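Long-range contacts in melanophilin (Mus musculus, PDB 2ZET), which links melanosome-bound RAB27A to the motor protein MYO5A as a Rab effector in melanosome transport, and is represented here by its Slp homology domain: residues R86-C91 and W109-C114; T69-C74 and L93-S98; G48-E53 and H115-V120. All coordinates share one frame; numbering follows the deposited sequence.

Interaction 1 of 3, residues R86-C91 and W109-C114; sequences RQCLEC and WLCDPC. With ZN (zinc ion), chain G.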
loop_
_atom_site.group_PDB
_atom_site.type_symbol
_atom_site.label_atom_id
_atom_site.label_comp_id
_atom_site.label_asym_id
_atom_site.label_seq_id
_atom_site.Cartn_x
_atom_site.Cartn_y
_atom_site.Cartn_z
ATOM N N ARG B 86 -0.953 -26.559 20.410
ATOM C CA ARG B 86 -2.021 -26.016 19.544
ATOM C C ARG B 86 -2.065 -26.696 18.192
ATOM O O ARG B 86 -1.046 -27.136 17.693
ATOM C CB ARG B 86 -1.813 -24.529 19.298
ATOM C CG ARG B 86 -1.818 -23.736 20.551
ATOM C CD ARG B 86 -1.106 -22.445 20.378
ATOM N NE ARG B 86 -1.167 -21.673 21.606
ATOM C CZ ARG B 86 -0.929 -20.369 21.662
ATOM N NH1 ARG B 86 -0.614 -19.710 20.553
ATOM N NH2 ARG B 86 -1.022 -19.716 22.819
ATOM N N GLN B 87 -3.246 -26.763 17.591
ATOM C CA GLN B 87 -3.402 -27.375 16.275
ATOM C C GLN B 87 -3.469 -26.309 15.189
ATOM O O GLN B 87 -4.136 -25.288 15.360
ATOM C CB GLN B 87 -4.691 -28.181 16.209
ATOM C CG GLN B 87 -4.536 -29.668 16.363
ATOM C CD GLN B 87 -5.290 -30.430 15.288
ATOM O OE1 GLN B 87 -4.916 -30.388 14.116
ATOM N NE2 GLN B 87 -6.364 -31.119 15.677
ATOM N N CYS B 88 -2.791 -26.524 14.068
ATOM C CA CYS B 88 -2.878 -25.532 13.005
ATOM C C CYS B 88 -4.222 -25.749 12.339
ATOM O O CYS B 88 -4.561 -26.881 11.993
ATOM C CB CYS B 88 -1.774 -25.705 11.957
ATOM S SG CYS B 88 -1.779 -24.383 10.689
ATOM N N LEU B 89 -4.988 -24.677 12.162
ATOM C CA LEU B 89 -6.289 -24.811 11.526
ATOM C C LEU B 89 -6.147 -25.204 10.072
ATOM O O LEU B 89 -7.121 -25.612 9.444
ATOM C CB LEU B 89 -7.085 -23.510 11.626
ATOM C CG LEU B 89 -7.612 -23.176 13.026
ATOM C CD1 LEU B 89 -8.630 -22.035 12.936
ATOM C CD2 LEU B 89 -8.258 -24.423 13.651
ATOM N N GLU B 90 -4.921 -25.104 9.556
ATOM C CA GLU B 90 -4.627 -25.409 8.160
ATOM C C GLU B 90 -4.150 -26.823 7.884
ATOM O O GLU B 90 -4.852 -27.600 7.231
ATOM C CB GLU B 90 -3.584 -24.431 7.626
ATOM C CG GLU B 90 -3.318 -24.543 6.131
ATOM C CD GLU B 90 -4.565 -24.306 5.287
ATOM O OE1 GLU B 90 -5.357 -23.396 5.615
ATOM O OE2 GLU B 90 -4.747 -25.025 4.282
ATOM N N CYS B 91 -2.950 -27.154 8.355
ATOM C CA CYS B 91 -2.396 -28.485 8.126
ATOM C C CYS B 91 -2.648 -29.427 9.306
ATOM O O CYS B 91 -2.130 -30.545 9.354
ATOM C CB CYS B 91 -0.900 -28.388 7.846
ATOM S SG CYS B 91 0.097 -28.149 9.313
ATOM N N TRP B 109 -5.705 -21.018 15.439
ATOM C CA TRP B 109 -4.310 -20.654 15.192
ATOM C C TRP B 109 -3.751 -21.236 13.886
ATOM O O TRP B 109 -4.430 -21.989 13.179
ATOM C CB TRP B 109 -3.422 -21.125 16.346
ATOM C CG TRP B 109 -3.977 -20.870 17.702
ATOM C CD1 TRP B 109 -4.937 -21.600 18.347
ATOM C CD2 TRP B 109 -3.596 -19.828 18.602
ATOM N NE1 TRP B 109 -5.175 -21.078 19.597
ATOM C CE2 TRP B 109 -4.366 -19.989 19.779
ATOM C CE3 TRP B 109 -2.679 -18.771 18.532
ATOM C CZ2 TRP B 109 -4.246 -19.132 20.877
ATOM C CZ3 TRP B 109 -2.557 -17.913 19.624
ATOM C CH2 TRP B 109 -3.338 -18.101 20.783
ATOM N N LEU B 110 -2.502 -20.871 13.589
ATOM C CA LEU B 110 -1.762 -21.335 12.407
ATOM C C LEU B 110 -0.317 -21.615 12.801
ATOM O O LEU B 110 0.232 -20.924 13.656
ATOM C CB LEU B 110 -1.757 -20.273 11.309
ATOM C CG LEU B 110 -3.033 -19.985 10.524
ATOM C CD1 LEU B 110 -2.724 -18.939 9.465
ATOM C CD2 LEU B 110 -3.556 -21.260 9.887
ATOM N N CYS B 111 0.299 -22.618 12.180
ATOM C CA CYS B 111 1.694 -22.946 12.490
ATOM C C CYS B 111 2.620 -21.971 11.771
ATOM O O CYS B 111 2.330 -21.567 10.646
ATOM C CB CYS B 111 2.014 -24.389 12.085
ATOM S SG CYS B 111 1.796 -24.807 10.353
ATOM N N ASP B 112 3.726 -21.588 12.412
ATOM C CA ASP B 112 4.656 -20.628 11.805
ATOM C C ASP B 112 4.913 -20.815 10.311
ATOM O O ASP B 112 5.188 -19.854 9.600
ATOM C CB ASP B 112 5.979 -20.577 12.576
ATOM C CG ASP B 112 6.057 -19.354 13.496
ATOM O OD1 ASP B 112 5.846 -18.235 12.980
ATOM O OD2 ASP B 112 6.317 -19.492 14.717
ATOM N N PRO B 113 4.862 -22.055 9.820
ATOM C CA PRO B 113 5.085 -22.212 8.387
ATOM C C PRO B 113 3.830 -21.773 7.639
ATOM O O PRO B 113 3.890 -20.905 6.778
ATOM C CB PRO B 113 5.348 -23.701 8.247
ATOM C CG PRO B 113 6.052 -24.009 9.498
ATOM C CD PRO B 113 5.202 -23.302 10.522
ATOM N N CYS B 114 2.692 -22.370 7.985
ATOM C CA CYS B 114 1.423 -22.034 7.340
ATOM C C CYS B 114 1.151 -20.532 7.356
ATOM O O CYS B 114 0.499 -20.006 6.450
ATOM C CB CYS B 114 0.262 -22.778 8.011
ATOM S SG CYS B 114 0.100 -24.552 7.574
HETATM ZN ZN ZN G . -0.159 -25.915 9.522
#
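R86 lays its side chain across one face of the W109 indole. From CB, CG turns anti to the carbonyl carbon (chi1 -60°) and the chain then runs extended to NE, which places CD, NE and CZ in turn over the indole. The first atom to meet the indole is CD, a CH-pi donor whose carbon stands 4.1 Å from the centroid of the W109 five-membered ring. NE passes over the face near CE2 and CZ2, and CZ then stands over the six-membered ring, 3.5 Å from its centroid. This is a cation-pi contact in which the guanidinium is tilted 31° to the indole. At the tip, NH2 lies nearest CH2 of W109, while NH1 also has a weak hydrogen bond to S100 OG.

Further along, the two segments build one of the paired Cys4 sites of a FYVE-type zinc finger. C88 and C91 form a CxxC zinc knuckle, and C111, just before helix 112-124, and C114, in its first turn, bring the other two thiolates, all four SG atoms lying 2.3 to 2.5 Å from the zinc ion. C88 SG, anti to its own N, also accepts from the backbone: C111 N donates to it at 3.1 Å with an N-H...S angle of 157°, and E90 N donates from within the knuckle. C111 is the N-cap residue of that helix, its SG accepting from C114 N. L89 N is bonded to W109 O at 2.9 Å, and L110 CD2 packs alongside C88 SG and E90 CB.

Interaction 2 of 3, residues T69-C74 and L93-S98; sequences THCARC and LFVCKS. With ZN (zinc ion), chain H.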
loop_
_atom_site.group_PDB
_atom_site.type_symbol
_atom_site.label_atom_id
_atom_site.label_comp_id
_atom_site.label_asym_id
_atom_site.label_seq_id
_atom_site.Cartn_x
_atom_site.Cartn_y
_atom_site.Cartn_z
ATOM N N THR B 69 4.188 -36.045 20.381
ATOM C CA THR B 69 4.960 -35.622 21.542
ATOM C C THR B 69 5.864 -34.414 21.310
ATOM O O THR B 69 6.234 -33.713 22.250
ATOM C CB THR B 69 5.831 -36.802 22.080
ATOM O OG1 THR B 69 6.503 -37.448 20.988
ATOM C CG2 THR B 69 4.963 -37.827 22.800
ATOM N N HIS B 70 6.220 -34.162 20.059
ATOM C CA HIS B 70 7.111 -33.052 19.755
ATOM C C HIS B 70 6.479 -31.993 18.851
ATOM O O HIS B 70 5.719 -32.330 17.939
ATOM C CB HIS B 70 8.369 -33.609 19.087
ATOM C CG HIS B 70 9.137 -34.564 19.944
ATOM N ND1 HIS B 70 10.277 -34.201 20.626
ATOM C CD2 HIS B 70 8.907 -35.858 20.260
ATOM C CE1 HIS B 70 10.718 -35.230 21.325
ATOM N NE2 HIS B 70 9.904 -36.249 21.122
ATOM N N CYS B 71 6.786 -30.717 19.099
ATOM C CA CYS B 71 6.269 -29.629 18.257
ATOM C C CYS B 71 6.705 -29.874 16.811
ATOM O O CYS B 71 7.868 -30.208 16.552
ATOM C CB CYS B 71 6.808 -28.264 18.702
ATOM S SG CYS B 71 6.360 -26.910 17.575
ATOM N N ALA B 72 5.771 -29.697 15.879
ATOM C CA ALA B 72 6.038 -29.916 14.460
ATOM C C ALA B 72 7.056 -28.942 13.857
ATOM O O ALA B 72 7.646 -29.214 12.813
ATOM C CB ALA B 72 4.723 -29.848 13.678
ATOM N N ARG B 73 7.276 -27.822 14.531
ATOM C CA ARG B 73 8.189 -26.808 14.042
ATOM C C ARG B 73 9.553 -26.840 14.721
ATOM O O ARG B 73 10.554 -27.043 14.056
ATOM C CB ARG B 73 7.546 -25.440 14.230
ATOM C CG ARG B 73 7.940 -24.384 13.216
ATOM C CD ARG B 73 9.421 -24.128 13.211
ATOM N NE ARG B 73 9.715 -22.753 12.837
ATOM C CZ ARG B 73 10.937 -22.295 12.596
ATOM N NH1 ARG B 73 11.994 -23.111 12.682
ATOM N NH2 ARG B 73 11.099 -21.012 12.279
ATOM N N CYS B 74 9.603 -26.634 16.036
ATOM C CA CYS B 74 10.877 -26.637 16.750
ATOM C C CYS B 74 11.309 -28.010 17.274
ATOM O O CYS B 74 12.426 -28.174 17.755
ATOM C CB CYS B 74 10.857 -25.612 17.899
ATOM S SG CYS B 74 9.793 -25.954 19.346
ATOM N N LEU B 93 -1.543 -29.982 12.262
ATOM C CA LEU B 93 -0.476 -30.626 13.032
ATOM C C LEU B 93 -0.365 -29.783 14.294
ATOM O O LEU B 93 -0.907 -28.681 14.348
ATOM C CB LEU B 93 0.861 -30.603 12.291
ATOM C CG LEU B 93 1.012 -31.501 11.058
ATOM C CD1 LEU B 93 2.488 -31.597 10.671
ATOM C CD2 LEU B 93 0.461 -32.885 11.358
ATOM N N PHE B 94 0.326 -30.274 15.310
ATOM C CA PHE B 94 0.441 -29.491 16.527
ATOM C C PHE B 94 1.778 -28.813 16.631
ATOM O O PHE B 94 2.777 -29.314 16.134
ATOM C CB PHE B 94 0.226 -30.359 17.763
ATOM C CG PHE B 94 -1.094 -31.057 17.789
ATOM C CD1 PHE B 94 -1.362 -32.101 16.903
ATOM C CD2 PHE B 94 -2.071 -30.681 18.701
ATOM C CE1 PHE B 94 -2.584 -32.767 16.927
ATOM C CE2 PHE B 94 -3.300 -31.337 18.736
ATOM C CZ PHE B 94 -3.556 -32.384 17.844
ATOM N N VAL B 95 1.783 -27.666 17.293
ATOM C CA VAL B 95 2.990 -26.889 17.489
ATOM C C VAL B 95 2.858 -26.105 18.787
ATOM O O VAL B 95 1.747 -25.901 19.284
ATOM C CB VAL B 95 3.197 -25.901 16.338
ATOM C CG1 VAL B 95 3.220 -26.637 15.027
ATOM C CG2 VAL B 95 2.084 -24.889 16.332
ATOM N N CYS B 96 3.986 -25.656 19.332
ATOM C CA CYS B 96 3.958 -24.904 20.575
ATOM C C CYS B 96 3.480 -23.485 20.325
ATOM O O CYS B 96 3.367 -23.052 19.180
ATOM C CB CYS B 96 5.346 -24.891 21.245
ATOM S SG CYS B 96 6.650 -23.827 20.536
ATOM N N LYS B 97 3.186 -22.774 21.406
ATOM C CA LYS B 97 2.729 -21.395 21.317
ATOM C C LYS B 97 3.717 -20.554 20.510
ATOM O O LYS B 97 3.334 -19.803 19.611
ATOM C CB LYS B 97 2.580 -20.800 22.726
ATOM C CG LYS B 97 2.130 -19.328 22.769
ATOM C CD LYS B 97 2.104 -18.758 24.194
ATOM C CE LYS B 97 1.881 -17.246 24.184
ATOM N NZ LYS B 97 1.890 -16.659 25.558
ATOM N N SER B 98 4.994 -20.696 20.831
ATOM C CA SER B 98 6.040 -19.933 20.165
ATOM C C SER B 98 6.107 -20.127 18.656
ATOM O O SER B 98 6.552 -19.241 17.938
ATOM C CB SER B 98 7.391 -20.289 20.780
ATOM O OG SER B 98 7.266 -20.481 22.184
HETATM ZN ZN ZN H . 7.668 -25.260 18.701
#
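The methyl group of A72 is the main bump in this contact, and the hollow that takes it is shaped by three consecutive residues, L93, F94 and V95. CB points at the other segment and settles beside the backbone oxygen of F94, with L93 CD1 4.1 Å and V95 CG1 3.8 Å from A72 CB. Beneath this bump the backbone is pinned, A72 N donating to F94 O at 3.0 Å with the donor in the carbonyl plane. The second projection is C71 SG. With its CB-SG bond anti to the backbone N (chi1 173°), the sulfur rests against V95, with SG 3.5 Å from V95 CB, while it binds the zinc ion. V95 therefore presents two surfaces: its CB is a shelf for the sulfur, and its CG1 helps to wall in the methyl.

The bend that produces these bumps is a zinc knuckle, the C71-x-x-C74 half of the other Cys4 site of the FYVE-type finger. C96 supplies a third thiolate from just after strand 94-95, and C99 completes the set. C74 SG binds beside C96 SG, the two sulfurs 4.0 Å apart. On the flank, the ring of F94 leads away from the knuckle to pack on Q87 and to meet R85 in a cation-pi contact.

C71 SG accepts from C96 N at 3.2 Å and from R73 N at 3.3 Å, and a weak third bond comes from C74 N. Three backbone N-H groups thus point at one zinc-bound sulfur, an arrangement that would be expected to spread the negative charge of the thiolate.

Interaction 3 of 3, residues G48-E53 and H115-V120; sequences GKIQKE and HLARVV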
loop_
_atom_site.group_PDB
_atom_site.type_symbol
_atom_site.label_atom_id
_atom_site.label_comp_id
_atom_site.label_asym_id
_atom_site.label_seq_id
_atom_site.Cartn_x
_atom_site.Cartn_y
_atom_site.Cartn_z
ATOM N N GLY B 48 11.943 -19.097 0.955
ATOM C CA GLY B 48 13.025 -19.980 1.339
ATOM C C GLY B 48 12.677 -20.694 2.630
ATOM O O GLY B 48 12.939 -21.881 2.798
ATOM N N LYS B 49 12.079 -19.967 3.558
ATOM C CA LYS B 49 11.708 -20.585 4.800
ATOM C C LYS B 49 10.619 -21.627 4.601
ATOM O O LYS B 49 10.636 -22.661 5.265
ATOM C CB LYS B 49 11.276 -19.524 5.799
ATOM C CG LYS B 49 12.440 -18.663 6.224
ATOM C CD LYS B 49 12.109 -17.719 7.358
ATOM C CE LYS B 49 13.272 -16.763 7.568
ATOM N NZ LYS B 49 13.031 -15.807 8.679
ATOM N N ILE B 50 9.684 -21.393 3.684
ATOM C CA ILE B 50 8.630 -22.379 3.481
ATOM C C ILE B 50 9.139 -23.684 2.891
ATOM O O ILE B 50 8.596 -24.740 3.193
ATOM C CB ILE B 50 7.495 -21.868 2.578
ATOM C CG1 ILE B 50 6.804 -20.668 3.225
ATOM C CG2 ILE B 50 6.465 -22.985 2.349
ATOM C CD1 ILE B 50 5.738 -20.027 2.339
ATOM N N GLN B 51 10.164 -23.623 2.045
ATOM C CA GLN B 51 10.701 -24.849 1.454
ATOM C C GLN B 51 11.500 -25.620 2.495
ATOM O O GLN B 51 11.357 -26.830 2.620
ATOM C CB GLN B 51 11.588 -24.542 0.242
ATOM C CG GLN B 51 10.831 -23.883 -0.905
ATOM C CD GLN B 51 11.740 -23.396 -2.037
ATOM O OE1 GLN B 51 12.903 -23.037 -1.804
ATOM N NE2 GLN B 51 11.202 -23.357 -3.264
ATOM N N LYS B 52 12.334 -24.923 3.253
ATOM C CA LYS B 52 13.114 -25.595 4.268
ATOM C C LYS B 52 12.187 -26.325 5.220
ATOM O O LYS B 52 12.252 -27.544 5.337
ATOM C CB LYS B 52 13.968 -24.592 5.028
ATOM C CG LYS B 52 15.020 -25.230 5.919
ATOM C CD LYS B 52 16.210 -24.299 6.080
ATOM C CE LYS B 52 17.303 -24.910 6.924
ATOM N NZ LYS B 52 18.466 -23.992 7.020
ATOM N N GLU B 53 11.306 -25.588 5.888
ATOM C CA GLU B 53 10.378 -26.218 6.827
ATOM C C GLU B 53 9.556 -27.297 6.168
ATOM O O GLU B 53 9.292 -28.326 6.774
ATOM C CB GLU B 53 9.425 -25.196 7.457
ATOM C CG GLU B 53 9.926 -24.549 8.758
ATOM C CD GLU B 53 9.936 -25.495 9.954
ATOM O OE1 GLU B 53 10.927 -26.235 10.165
ATOM O OE2 GLU B 53 8.932 -25.493 10.687
ATOM N N HIS B 115 1.652 -19.847 8.386
ATOM C CA HIS B 115 1.483 -18.406 8.504
ATOM C C HIS B 115 2.276 -17.702 7.413
ATOM O O HIS B 115 1.743 -16.859 6.709
ATOM C CB HIS B 115 1.946 -17.919 9.875
ATOM C CG HIS B 115 1.965 -16.426 10.017
ATOM N ND1 HIS B 115 3.133 -15.691 10.014
ATOM C CD2 HIS B 115 0.960 -15.534 10.182
ATOM C CE1 HIS B 115 2.846 -14.412 10.174
ATOM N NE2 HIS B 115 1.535 -14.290 10.278
ATOM N N LEU B 116 3.552 -18.040 7.275
ATOM C CA LEU B 116 4.380 -17.425 6.234
ATOM C C LEU B 116 3.777 -17.782 4.879
ATOM O O LEU B 116 3.684 -16.952 3.981
ATOM C CB LEU B 116 5.825 -17.948 6.296
ATOM C CG LEU B 116 6.671 -17.646 7.540
ATOM C CD1 LEU B 116 8.081 -18.172 7.336
ATOM C CD2 LEU B 116 6.710 -16.138 7.801
ATOM N N ALA B 117 3.363 -19.036 4.749
ATOM C CA ALA B 117 2.770 -19.534 3.523
ATOM C C ALA B 117 1.683 -18.595 3.048
ATOM O O ALA B 117 1.512 -18.397 1.846
ATOM C CB ALA B 117 2.191 -20.923 3.755
ATOM N N ARG B 118 0.954 -18.017 3.999
ATOM C CA ARG B 118 -0.135 -17.097 3.685
ATOM C C ARG B 118 0.296 -15.638 3.443
ATOM O O ARG B 118 -0.248 -14.973 2.559
ATOM C CB ARG B 118 -1.192 -17.169 4.784
ATOM C CG ARG B 118 -2.393 -16.305 4.515
ATOM C CD ARG B 118 -3.497 -16.564 5.516
ATOM N NE ARG B 118 -4.496 -15.503 5.462
ATOM C CZ ARG B 118 -5.805 -15.715 5.541
ATOM N NH1 ARG B 118 -6.261 -16.957 5.676
ATOM N NH2 ARG B 118 -6.652 -14.692 5.485
ATOM N N VAL B 119 1.253 -15.135 4.221
ATOM C CA VAL B 119 1.740 -13.775 4.031
ATOM C C VAL B 119 2.284 -13.688 2.608
ATOM O O VAL B 119 2.105 -12.684 1.910
ATOM C CB VAL B 119 2.870 -13.442 5.043
ATOM C CG1 VAL B 119 3.613 -12.162 4.647
ATOM C CG2 VAL B 119 2.275 -13.270 6.424
ATOM N N VAL B 120 2.936 -14.763 2.177
ATOM C CA VAL B 120 3.509 -14.840 0.842
ATOM C C VAL B 120 2.470 -14.828 -0.272
ATOM O O VAL B 120 2.645 -14.113 -1.248
ATOM C CB VAL B 120 4.387 -16.096 0.692
ATOM C CG1 VAL B 120 4.607 -16.416 -0.774
ATOM C CG2 VAL B 120 5.724 -15.860 1.372
#
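I50 reaches from helix 19-60 to helix 112-124 at the level of A117, and everything that joins the two segments is apolar. The short axes run largely antiparallel, at 146°, and come within 9.6 Å of each other.

Among the branched side chains, I50 does most of the touching. Its CG1 branch stands anti to the carbonyl carbon and continues extended to CD1, which ends against A117, 3.9 Å from its CB, and lies 4.3 Å from V120 CG2. Nearer the backbone on the same branch, I50 CG1 packs on L116 CB at 4.2 Å.

A second kind of contact uses the aliphatic stem of a charged residue. L116 CD1 lies 3.8 Å from K49 CB and also touches K49 CD, while the ammonium end of K49 leads away from helix 112-124. L46, one turn earlier, extends the same apolar strip onto L116 and V120.

Other residues of helix 112-124, H115, R118 and V119, pack on another protein chain, as fits a Rab-binding domain. Between these two segments the contact depends on the fit of a few apolar groups, with no hydrogen bond or salt bridge across it.

Along the chain, interaction 3 pairs the long helix 19-60 with helix 112-124, and both zinc contacts fall between its two segments. There the segments of interactions 2 and 1 alternate, 69-74, 86-91, 93-98 and 109-114, which is the cross-brace order of a two-zinc FYVE-type finger. Their centres lie about 9 Å apart, and strands 86-87 and 94-95 join them in one small antiparallel sheet. Interaction 3 is about 12 Å from interaction 1 and 16 Å from interaction 2, centre to centre. Helix 112-124 starts at the zinc site of interaction 1 and continues into interaction 3, so one helix ties the finger to the helix pair, consistent with a single RabBD unit.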